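Local coordinates for protein citrate synthase (Metallosphaera sedula, PDB 6ABW) that probably catalyses the condensation of oxaloacetate with acetyl-CoA and water to citrate and CoA in the tricarboxylic acid cycle, and binds acetyl-CoA, at residues V87-Q90 against V91-I95; E48-V51 against E52-F56; D296-K299 against Y300-A304; I39-G43 against G44-E48. One frame throughout, in Å; residues are numbered along the deposited sequence.

How the contacts relate
All four contacts are local, each joining neighbouring residues of one helix, helix end or hairpin. Contact 4, a beta hairpin, is the buried one; contacts 1, 2 and 3 each bury one flank of a helix and turn charged or amide groups outward. Contacts 2 and 4 share E48 and helix 47-53, and they touch where L50 CD2 meets Y45 CB at 3.7 Å. Contacts 1 and 3 stand apart, their centres about 36 Å from each other. Contacts 1, 2 and 4 reach the second subunit, with methionine packing in the first and polar bonds in the other two; contact 3 touches no other chain, the side chain of I303 lying about 9 Å from that of the acetyl-CoA-binding L265.

Contact 1. Residues V87-Q90 against V91-I95; sequences VPQQ and VIDMI
The carbonyl oxygen of Q89 accepts a hydrogen bond from D93 N at 2.8 Å, a straight one (160° at the hydrogen) that closes the first full turn of helix 89-97. One residue on, M94 N donates to Q90 O at 3.0 Å. The turn before them is tighter: P88, in the N-cap position, uses its carbonyl oxygen to accept V91 N, three residues along, and this donor stands 48° out of the carbonyl plane. A proline side chain has no polar group with which to cap, so here it packs instead, ring atom CD lying 4.2 Å from V91 CG2. V87, just before the helix, packs on its first turn. With chi1 at -61°, its CG2 sits between the backbone N and the carbonyl carbon, from where it touches I92 CD1 at 3.9 Å and V91 CB at 4.1 Å; the valine crosses both side chains at about a right angle. The M94 side chain leaves beside its own backbone N, which lays CG against Q90 O at 3.1 Å. Beyond the helix, V87 and I92 rest on helix 128-151, while M94 meets helix 104-119 and M94 of the second subunit. The helix start is therefore amphipathic: backbone bonds tie successive turns, V87, I92 and M94 face neighbouring helices with V91 buried among them, and Q89 and D93 face solvent.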
loop_
_atom_site.group_PDB
_atom_site.type_symbol
_atom_site.label_atom_id
_atom_site.label_comp_id
_atom_site.label_asym_id
_atom_site.label_seq_id
_atom_site.Cartn_x
_atom_site.Cartn_y
_atom_site.Cartn_z
ATOM N N VAL A 87 -0.818 -21.391 -5.374
ATOM C CA VAL A 87 0.164 -20.322 -5.649
ATOM C C VAL A 87 1.573 -20.892 -5.670
ATOM O O VAL A 87 1.780 -21.955 -5.164
ATOM C CB VAL A 87 0.065 -19.204 -4.588
ATOM C CG1 VAL A 87 -1.360 -18.608 -4.679
ATOM C CG2 VAL A 87 0.363 -19.685 -3.170
ATOM N N PRO A 88 2.546 -20.141 -6.183
ATOM C CA PRO A 88 3.878 -20.747 -6.204
ATOM C C PRO A 88 4.425 -20.924 -4.841
ATOM O O PRO A 88 4.113 -20.149 -3.899
ATOM C CB PRO A 88 4.706 -19.771 -7.021
ATOM C CG PRO A 88 3.732 -18.988 -7.775
ATOM C CD PRO A 88 2.514 -18.877 -6.917
ATOM N N GLN A 89 5.258 -21.945 -4.724
ATOM C CA GLN A 89 5.898 -22.271 -3.476
ATOM C C GLN A 89 6.659 -21.102 -2.825
ATOM O O GLN A 89 6.714 -21.020 -1.581
ATOM C CB GLN A 89 6.798 -23.525 -3.594
ATOM C CG GLN A 89 6.074 -24.717 -2.962
ATOM C CD GLN A 89 6.060 -24.657 -1.446
ATOM O OE1 GLN A 89 7.017 -24.157 -0.814
ATOM N NE2 GLN A 89 4.994 -25.202 -0.832
ATOM N N GLN A 90 7.171 -20.200 -3.653
ATOM C CA GLN A 90 7.912 -19.056 -3.178
ATOM C C GLN A 90 7.023 -18.151 -2.313
ATOM O O GLN A 90 7.516 -17.562 -1.356
ATOM C CB GLN A 90 8.502 -18.273 -4.337
ATOM C CG GLN A 90 9.618 -18.991 -5.072
ATOM C CD GLN A 90 9.186 -20.087 -6.028
ATOM O OE1 GLN A 90 8.011 -20.194 -6.444
ATOM N NE2 GLN A 90 10.136 -20.927 -6.367
ATOM N N VAL A 91 5.718 -18.052 -2.637
ATOM C CA VAL A 91 4.814 -17.233 -1.822
ATOM C C VAL A 91 4.660 -17.866 -0.428
ATOM O O VAL A 91 4.716 -17.174 0.609
ATOM C CB VAL A 91 3.444 -17.075 -2.485
ATOM C CG1 VAL A 91 2.537 -16.243 -1.615
ATOM C CG2 VAL A 91 3.620 -16.356 -3.795
ATOM N N ILE A 92 4.460 -19.196 -0.408
ATOM C CA ILE A 92 4.350 -19.927 0.817
ATOM C C ILE A 92 5.644 -19.794 1.628
ATOM O O ILE A 92 5.608 -19.530 2.840
ATOM C CB ILE A 92 3.990 -21.431 0.574
ATOM C CG1 ILE A 92 2.688 -21.622 -0.196
ATOM C CG2 ILE A 92 4.044 -22.224 1.880
ATOM C CD1 ILE A 92 1.546 -20.809 0.320
ATOM N N ASP A 93 6.798 -19.942 0.967
ATOM C CA ASP A 93 8.102 -19.860 1.648
ATOM C C ASP A 93 8.241 -18.512 2.326
ATOM O O ASP A 93 8.792 -18.392 3.438
ATOM C CB ASP A 93 9.275 -20.009 0.664
ATOM C CG ASP A 93 9.396 -21.413 0.016
ATOM O OD1 ASP A 93 8.688 -22.362 0.442
ATOM O OD2 ASP A 93 10.213 -21.518 -0.970
ATOM N N MET A 94 7.753 -17.482 1.678
ATOM C CA MET A 94 7.875 -16.153 2.255
ATOM C C MET A 94 7.088 -15.983 3.510
ATOM O O MET A 94 7.588 -15.424 4.497
ATOM C CB MET A 94 7.412 -15.094 1.272
ATOM C CG MET A 94 8.413 -14.992 0.123
ATOM S SD MET A 94 8.042 -13.698 -1.111
ATOM C CE MET A 94 7.145 -12.570 -0.075
ATOM N N ILE A 95 5.865 -16.501 3.521
ATOM C CA ILE A 95 5.059 -16.465 4.710
ATOM C C ILE A 95 5.787 -17.165 5.898
ATOM O O ILE A 95 5.794 -16.666 7.052
ATOM C CB ILE A 95 3.659 -17.097 4.464
ATOM C CG1 ILE A 95 2.810 -16.236 3.524
ATOM C CG2 ILE A 95 2.917 -17.310 5.793
ATOM C CD1 ILE A 95 1.681 -17.057 2.888
#

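Contact 2. Residues E48-V51 against E52-F56; sequences EDLV and EHTSF
The C-terminal end of helix 47-53 is closed by a threonine that bonds back to the last turn: T54, the first residue to leave helical backbone angles, gives both its hydroxyl and its amide to L50 O. T54 OG1 is 2.7 Å from that oxygen and T54 N is 2.9 Å from it, and the two donors arrive from opposite faces of the carbonyl plane. The hydroxyl can do this because chi1 of 76° sets OG1 between the backbone N and the carbonyl carbon; CG2 is left to pack on L50 CD2 at 3.9 Å. Regular helical bonds precede this closure, from E52 N to E48 O and from H53 N to D49 O. S55 then caps the start of helix 56-65, its OG also bonded to E58. On the flank toward the second subunit, where L50, H53 and T54 pack on its V383, D49 and H53 form a His-carboxylate pair. D49 OD2 accepts V383 N of that subunit, so the carboxylate links H53 to the dimer partner. V51 faces inward onto helices 179-191 and 278-292. The D49-H53 bond, from ND1 to OD1 at 2.8 Å, is somewhat bent: OD1 lies 22° out of the ring plane, and the carboxylate and ring planes stand 87° apart. One face of the imidazole carries E52 CG, 3.6 Å above the plane and over the ring centre.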
loop_
_atom_site.group_PDB
_atom_site.type_symbol
_atom_site.label_atom_id
_atom_site.label_comp_id
_atom_site.label_asym_id
_atom_site.label_seq_id
_atom_site.Cartn_x
_atom_site.Cartn_y
_atom_site.Cartn_z
ATOM N N GLU A 48 -29.403 -9.802 5.842
ATOM C CA GLU A 48 -30.010 -10.984 6.488
ATOM C C GLU A 48 -30.444 -12.051 5.458
ATOM O O GLU A 48 -30.246 -13.264 5.668
ATOM C CB GLU A 48 -31.167 -10.519 7.423
ATOM C CG GLU A 48 -31.613 -11.690 8.299
ATOM C CD GLU A 48 -32.839 -11.417 9.169
ATOM O OE1 GLU A 48 -33.159 -10.223 9.389
ATOM O OE2 GLU A 48 -33.478 -12.427 9.610
ATOM N N ASP A 49 -31.024 -11.582 4.351
ATOM C CA ASP A 49 -31.565 -12.389 3.223
ATOM C C ASP A 49 -30.378 -13.064 2.543
ATOM O O ASP A 49 -30.421 -14.292 2.217
ATOM C CB ASP A 49 -32.326 -11.405 2.293
ATOM C CG ASP A 49 -33.362 -12.084 1.286
ATOM O OD1 ASP A 49 -33.616 -13.352 1.335
ATOM O OD2 ASP A 49 -33.861 -11.290 0.425
ATOM N N LEU A 50 -29.300 -12.292 2.309
ATOM C CA LEU A 50 -28.126 -12.917 1.697
ATOM C C LEU A 50 -27.536 -13.995 2.546
ATOM O O LEU A 50 -27.112 -15.091 2.047
ATOM C CB LEU A 50 -27.074 -11.851 1.354
ATOM C CG LEU A 50 -27.514 -10.930 0.232
ATOM C CD1 LEU A 50 -26.499 -9.806 0.142
ATOM C CD2 LEU A 50 -27.673 -11.684 -1.105
ATOM N N VAL A 51 -27.450 -13.741 3.860
ATOM C CA VAL A 51 -26.761 -14.752 4.706
ATOM C C VAL A 51 -27.585 -16.022 4.780
ATOM O O VAL A 51 -27.062 -17.138 4.635
ATOM C CB VAL A 51 -26.420 -14.235 6.118
ATOM C CG1 VAL A 51 -25.991 -15.397 7.045
ATOM C CG2 VAL A 51 -25.278 -13.243 6.050
ATOM N N GLU A 52 -28.883 -15.843 4.980
ATOM C CA GLU A 52 -29.782 -17.011 5.148
ATOM C C GLU A 52 -29.929 -17.845 3.860
ATOM O O GLU A 52 -29.957 -19.047 3.954
ATOM C CB GLU A 52 -31.140 -16.521 5.568
ATOM C CG GLU A 52 -32.196 -17.606 5.796
ATOM C CD GLU A 52 -31.906 -18.614 6.914
ATOM O OE1 GLU A 52 -30.884 -18.491 7.646
ATOM O OE2 GLU A 52 -32.748 -19.542 7.054
ATOM N N HIS A 53 -30.027 -17.193 2.714
ATOM C CA HIS A 53 -30.465 -17.821 1.474
ATOM C C HIS A 53 -29.394 -17.919 0.381
ATOM O O HIS A 53 -29.667 -18.518 -0.680
ATOM C CB HIS A 53 -31.665 -17.078 0.931
ATOM C CG HIS A 53 -32.839 -17.087 1.851
ATOM N ND1 HIS A 53 -33.417 -15.928 2.333
ATOM C CD2 HIS A 53 -33.594 -18.111 2.321
ATOM C CE1 HIS A 53 -34.458 -16.247 3.097
ATOM N NE2 HIS A 53 -34.590 -17.565 3.099
ATOM N N THR A 54 -28.186 -17.338 0.580
ATOM C CA THR A 54 -27.154 -17.445 -0.456
ATOM C C THR A 54 -25.883 -18.063 0.130
ATOM O O THR A 54 -25.946 -18.983 0.892
ATOM C CB THR A 54 -26.932 -16.156 -1.277
ATOM O OG1 THR A 54 -26.194 -15.221 -0.518
ATOM C CG2 THR A 54 -28.273 -15.523 -1.712
ATOM N N SER A 55 -24.739 -17.640 -0.343
ATOM C CA SER A 55 -23.448 -18.231 0.027
ATOM C C SER A 55 -22.412 -17.174 -0.358
ATOM O O SER A 55 -22.691 -16.228 -1.100
ATOM C CB SER A 55 -23.140 -19.493 -0.747
ATOM O OG SER A 55 -23.048 -19.218 -2.133
ATOM N N PHE A 56 -21.218 -17.319 0.154
ATOM C CA PHE A 56 -20.182 -16.356 -0.171
ATOM C C PHE A 56 -19.917 -16.314 -1.682
ATOM O O PHE A 56 -19.802 -15.240 -2.256
ATOM C CB PHE A 56 -18.902 -16.655 0.607
ATOM C CG PHE A 56 -17.816 -15.602 0.407
ATOM C CD1 PHE A 56 -18.062 -14.294 0.700
ATOM C CD2 PHE A 56 -16.549 -15.958 -0.063
ATOM C CE1 PHE A 56 -17.076 -13.342 0.584
ATOM C CE2 PHE A 56 -15.580 -15.017 -0.210
ATOM C CZ PHE A 56 -15.845 -13.675 0.097
#

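Contact 3. Residues D296-K299 against Y300-A304; sequences DARK and YFEIA
K299 starts out with CG opposite its backbone N and then bends at chi3 (71°), while chi1 of -68° places the ring of its neighbour Y300 alongside; the two side chains run the same way. As a result K299 CE lies over one face of the Y300 ring, 4.2 Å from the centroid and offset toward the rim, a CH-pi contact. The lysine also brings NZ to 3.7 Å from D296 OD1, a long salt bridge, and NZ has a weak hydrogen bond to G245 O besides. D296 runs beside the same tyrosine, with its OD1 3.4 Å from Y300 CE2 and its carboxylate turned 24° from the ring plane. The ring is thus flanked by an acid and a lysine that themselves pair. Replacing Y300 by an alanine would probably strip K299 CE of its aromatic partner and open a gap between this helix and the rings of F238 and Y333. A second charged pair, R298 with E302, is undirected: OE2 stands over a face of the guanidinium, 3.4 Å from NE, so the attraction is one of charge without a directed N-H, and R298 NE also pairs with E292. The main chain is regular alpha helix, its shortest bond across the two segments being I303 N to K299 O at 2.8 Å. Of the surrounding elements, helix 233-244 takes Y300, I303 and A304, helix 278-292 receives F301, and helix 325-335 lies against D296, A297, F301 and A304, which places this part of helix 295-315 among three others.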
loop_
_atom_site.group_PDB
_atom_site.type_symbol
_atom_site.label_atom_id
_atom_site.label_comp_id
_atom_site.label_asym_id
_atom_site.label_seq_id
_atom_site.Cartn_x
_atom_site.Cartn_y
_atom_site.Cartn_z
ATOM N N ASP A 296 -14.669 -23.898 26.324
ATOM C CA ASP A 296 -13.928 -22.624 26.286
ATOM C C ASP A 296 -14.670 -21.532 25.425
ATOM O O ASP A 296 -14.937 -20.401 25.872
ATOM C CB ASP A 296 -12.520 -22.830 25.753
ATOM C CG ASP A 296 -11.499 -22.017 26.510
ATOM O OD1 ASP A 296 -11.804 -20.880 26.922
ATOM O OD2 ASP A 296 -10.388 -22.534 26.730
ATOM N N ALA A 297 -14.980 -21.908 24.189
ATOM C CA ALA A 297 -15.790 -21.089 23.306
ATOM C C ALA A 297 -17.126 -20.726 23.938
ATOM O O ALA A 297 -17.592 -19.598 23.812
ATOM C CB ALA A 297 -15.997 -21.766 21.959
ATOM N N ARG A 298 -17.723 -21.670 24.663
ATOM C CA ARG A 298 -19.048 -21.466 25.285
ATOM C C ARG A 298 -18.944 -20.387 26.368
ATOM O O ARG A 298 -19.817 -19.542 26.481
ATOM C CB ARG A 298 -19.553 -22.781 25.908
ATOM C CG ARG A 298 -21.018 -22.736 26.329
ATOM C CD ARG A 298 -21.330 -23.918 27.250
ATOM N NE ARG A 298 -22.768 -24.172 27.382
ATOM C CZ ARG A 298 -23.337 -25.012 28.266
ATOM N NH1 ARG A 298 -24.662 -25.156 28.275
ATOM N NH2 ARG A 298 -22.608 -25.705 29.151
ATOM N N LYS A 299 -17.880 -20.447 27.157
ATOM C CA LYS A 299 -17.615 -19.518 28.208
ATOM C C LYS A 299 -17.548 -18.069 27.667
ATOM O O LYS A 299 -18.157 -17.123 28.255
ATOM C CB LYS A 299 -16.299 -19.961 28.849
ATOM C CG LYS A 299 -15.851 -19.305 30.103
ATOM C CD LYS A 299 -14.454 -19.794 30.501
ATOM C CE LYS A 299 -13.362 -19.255 29.556
ATOM N NZ LYS A 299 -12.015 -19.202 30.213
ATOM N N TYR A 300 -16.828 -17.886 26.554
ATOM C CA TYR A 300 -16.699 -16.548 25.938
ATOM C C TYR A 300 -18.012 -16.036 25.392
ATOM O O TYR A 300 -18.277 -14.862 25.531
ATOM C CB TYR A 300 -15.549 -16.552 24.913
ATOM C CG TYR A 300 -14.191 -16.702 25.564
ATOM C CD1 TYR A 300 -13.822 -15.968 26.712
ATOM C CD2 TYR A 300 -13.285 -17.628 25.091
ATOM C CE1 TYR A 300 -12.582 -16.137 27.317
ATOM C CE2 TYR A 300 -12.025 -17.774 25.671
ATOM C CZ TYR A 300 -11.669 -16.992 26.757
ATOM O OH TYR A 300 -10.435 -17.092 27.356
ATOM N N PHE A 301 -18.829 -16.889 24.820
ATOM C CA PHE A 301 -20.132 -16.560 24.302
ATOM C C PHE A 301 -21.023 -16.123 25.466
ATOM O O PHE A 301 -21.668 -15.102 25.390
ATOM C CB PHE A 301 -20.816 -17.703 23.531
ATOM C CG PHE A 301 -22.221 -17.381 23.117
ATOM C CD1 PHE A 301 -22.468 -16.497 22.079
ATOM C CD2 PHE A 301 -23.312 -17.901 23.807
ATOM C CE1 PHE A 301 -23.762 -16.164 21.662
ATOM C CE2 PHE A 301 -24.629 -17.514 23.455
ATOM C CZ PHE A 301 -24.849 -16.663 22.371
ATOM N N GLU A 302 -20.920 -16.841 26.589
ATOM C CA GLU A 302 -21.714 -16.500 27.794
ATOM C C GLU A 302 -21.271 -15.201 28.385
ATOM O O GLU A 302 -22.087 -14.413 28.793
ATOM C CB GLU A 302 -21.623 -17.624 28.841
ATOM C CG GLU A 302 -22.316 -18.885 28.317
ATOM C CD GLU A 302 -22.447 -20.025 29.341
ATOM O OE1 GLU A 302 -21.996 -19.828 30.513
ATOM O OE2 GLU A 302 -22.991 -21.122 28.957
ATOM N N ILE A 303 -19.967 -14.943 28.413
ATOM C CA ILE A 303 -19.481 -13.642 28.891
ATOM C C ILE A 303 -19.952 -12.517 27.956
ATOM O O ILE A 303 -20.420 -11.481 28.399
ATOM C CB ILE A 303 -17.955 -13.611 28.995
ATOM C CG1 ILE A 303 -17.472 -14.535 30.128
ATOM C CG2 ILE A 303 -17.501 -12.179 29.211
ATOM C CD1 ILE A 303 -16.041 -14.988 29.925
ATOM N N ALA A 304 -19.825 -12.735 26.638
ATOM C CA ALA A 304 -20.270 -11.697 25.671
ATOM C C ALA A 304 -21.743 -11.388 25.820
ATOM O O ALA A 304 -22.135 -10.213 25.824
ATOM C CB ALA A 304 -20.054 -12.191 24.249
#

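Contact 4. Residues I39-G43 against G44-E48; sequences ILRYG and GYDIE
Backbone bonds make a tight beta hairpin: Y42 N donates to Y45 O at 2.9 Å and Y45 N to Y42 O at 3.0 Å, across a type I' turn whose two corners, G43 and G44, both have positive phi. A CB on G44 would clash with G43 O. Just past the strands, I47 N donates to L40 O at 2.8 Å, tying the start of helix 47-53 to strand 39-42. Among charged groups, R41 and D46 form the non-hydrogen-bonded pair; R41 leaves with CG beside its backbone N (chi1 -60°) and runs extended along D46, which brings NE to OD1 at the guanidinium edge in a weak bond of 3.3 Å, and a water bridges R41 NH1 to the same oxygen. A leucine in place of R41 would probably leave D46 OD1 without its charged mate and break the water bridge between the two side chains. Apolar contacts join Y42 CE2 to I47 CD1 at 3.6 Å and L40 CB to I47 CG2; Y42 OH bonds to I190 O and D194 N. The chemistry is thus mixed: D46 OD2 pairs with K380 and G43 O accepts R381 NE, both of the second subunit, while Y42, L40 and I47 pack within their own chain.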
loop_
_atom_site.group_PDB
_atom_site.type_symbol
_atom_site.label_atom_id
_atom_site.label_comp_id
_atom_site.label_asym_id
_atom_site.label_seq_id
_atom_site.Cartn_x
_atom_site.Cartn_y
_atom_site.Cartn_z
ATOM N N ILE A 39 -30.153 -0.710 8.451
ATOM C CA ILE A 39 -30.314 -1.462 7.208
ATOM C C ILE A 39 -28.999 -1.502 6.475
ATOM O O ILE A 39 -28.343 -0.487 6.347
ATOM C CB ILE A 39 -31.361 -0.833 6.276
ATOM C CG1 ILE A 39 -32.739 -0.755 6.989
ATOM C CG2 ILE A 39 -31.435 -1.582 4.930
ATOM C CD1 ILE A 39 -33.750 0.035 6.193
ATOM N N LEU A 40 -28.636 -2.708 6.044
ATOM C CA LEU A 40 -27.449 -2.934 5.245
ATOM C C LEU A 40 -27.881 -3.823 4.060
ATOM O O LEU A 40 -28.460 -4.913 4.260
ATOM C CB LEU A 40 -26.382 -3.660 6.092
ATOM C CG LEU A 40 -25.183 -4.018 5.259
ATOM C CD1 LEU A 40 -24.467 -2.878 4.622
ATOM C CD2 LEU A 40 -24.240 -4.860 6.128
ATOM N N ARG A 41 -27.628 -3.340 2.855
ATOM C CA ARG A 41 -27.886 -4.101 1.622
ATOM C C ARG A 41 -26.671 -4.142 0.747
ATOM O O ARG A 41 -25.962 -3.183 0.670
ATOM C CB ARG A 41 -29.009 -3.500 0.774
ATOM C CG ARG A 41 -30.316 -3.459 1.545
ATOM C CD ARG A 41 -31.377 -2.838 0.703
ATOM N NE ARG A 41 -32.512 -2.566 1.559
ATOM C CZ ARG A 41 -33.254 -1.471 1.494
ATOM N NH1 ARG A 41 -34.268 -1.368 2.360
ATOM N NH2 ARG A 41 -33.055 -0.533 0.562
ATOM N N TYR A 42 -26.458 -5.273 0.093
ATOM C CA TYR A 42 -25.475 -5.405 -0.983
ATOM C C TYR A 42 -26.308 -5.511 -2.298
ATOM O O TYR A 42 -27.057 -6.469 -2.450
ATOM C CB TYR A 42 -24.644 -6.648 -0.860
ATOM C CG TYR A 42 -23.667 -6.741 0.340
ATOM C CD1 TYR A 42 -23.218 -5.607 1.020
ATOM C CD2 TYR A 42 -23.295 -7.964 0.806
ATOM C CE1 TYR A 42 -22.347 -5.709 2.123
ATOM C CE2 TYR A 42 -22.434 -8.109 1.901
ATOM C CZ TYR A 42 -21.961 -6.991 2.573
ATOM O OH TYR A 42 -21.064 -7.151 3.628
ATOM N N GLY A 43 -26.119 -4.544 -3.199
ATOM C CA GLY A 43 -26.734 -4.611 -4.514
ATOM C C GLY A 43 -28.279 -4.723 -4.429
ATOM O O GLY A 43 -28.906 -5.413 -5.233
ATOM N N GLY A 44 -28.833 -4.140 -3.388
ATOM C CA GLY A 44 -30.291 -4.112 -3.111
ATOM C C GLY A 44 -30.829 -5.237 -2.260
ATOM O O GLY A 44 -32.019 -5.201 -1.838
ATOM N N TYR A 45 -29.985 -6.234 -1.949
ATOM C CA TYR A 45 -30.387 -7.352 -1.197
ATOM C C TYR A 45 -29.999 -7.168 0.294
ATOM O O TYR A 45 -28.838 -6.868 0.604
ATOM C CB TYR A 45 -29.739 -8.630 -1.727
ATOM C CG TYR A 45 -30.139 -8.987 -3.115
ATOM C CD1 TYR A 45 -31.441 -9.460 -3.362
ATOM C CD2 TYR A 45 -29.259 -8.893 -4.180
ATOM C CE1 TYR A 45 -31.824 -9.862 -4.609
ATOM C CE2 TYR A 45 -29.632 -9.314 -5.456
ATOM C CZ TYR A 45 -30.950 -9.764 -5.656
ATOM O OH TYR A 45 -31.364 -10.187 -6.903
ATOM N N ASP A 46 -30.973 -7.301 1.194
ATOM C CA ASP A 46 -30.740 -7.129 2.628
ATOM C C ASP A 46 -29.721 -8.146 3.090
ATOM O O ASP A 46 -29.770 -9.312 2.713
ATOM C CB ASP A 46 -32.046 -7.322 3.399
ATOM C CG ASP A 46 -32.921 -6.073 3.427
ATOM O OD1 ASP A 46 -32.476 -4.974 3.875
ATOM O OD2 ASP A 46 -34.105 -6.176 3.041
ATOM N N ILE A 47 -28.837 -7.722 3.971
ATOM C CA ILE A 47 -27.771 -8.640 4.438
ATOM C C ILE A 47 -28.320 -9.892 5.078
ATOM O O ILE A 47 -27.762 -10.964 4.863
ATOM C CB ILE A 47 -26.770 -7.905 5.396
ATOM C CG1 ILE A 47 -25.613 -8.791 5.763
ATOM C CG2 ILE A 47 -27.412 -7.396 6.653
ATOM C CD1 ILE A 47 -24.594 -8.970 4.653
ATOM N N GLU A 48 -29.403 -9.802 5.842
ATOM C CA GLU A 48 -30.010 -10.984 6.488
ATOM C C GLU A 48 -30.444 -12.051 5.458
ATOM O O GLU A 48 -30.246 -13.264 5.668
ATOM C CB GLU A 48 -31.167 -10.519 7.423
ATOM C CG GLU A 48 -31.613 -11.690 8.299
ATOM C CD GLU A 48 -32.839 -11.417 9.169
ATOM O OE1 GLU A 48 -33.159 -10.223 9.389
ATOM O OE2 GLU A 48 -33.478 -12.427 9.610
HETATM O O HOH W 1 -30.556 -4.861 6.618
HETATM O O HOH W 2 -27.430 -2.135 -1.879
HETATM O O HOH W 3 -34.949 -3.449 4.136
#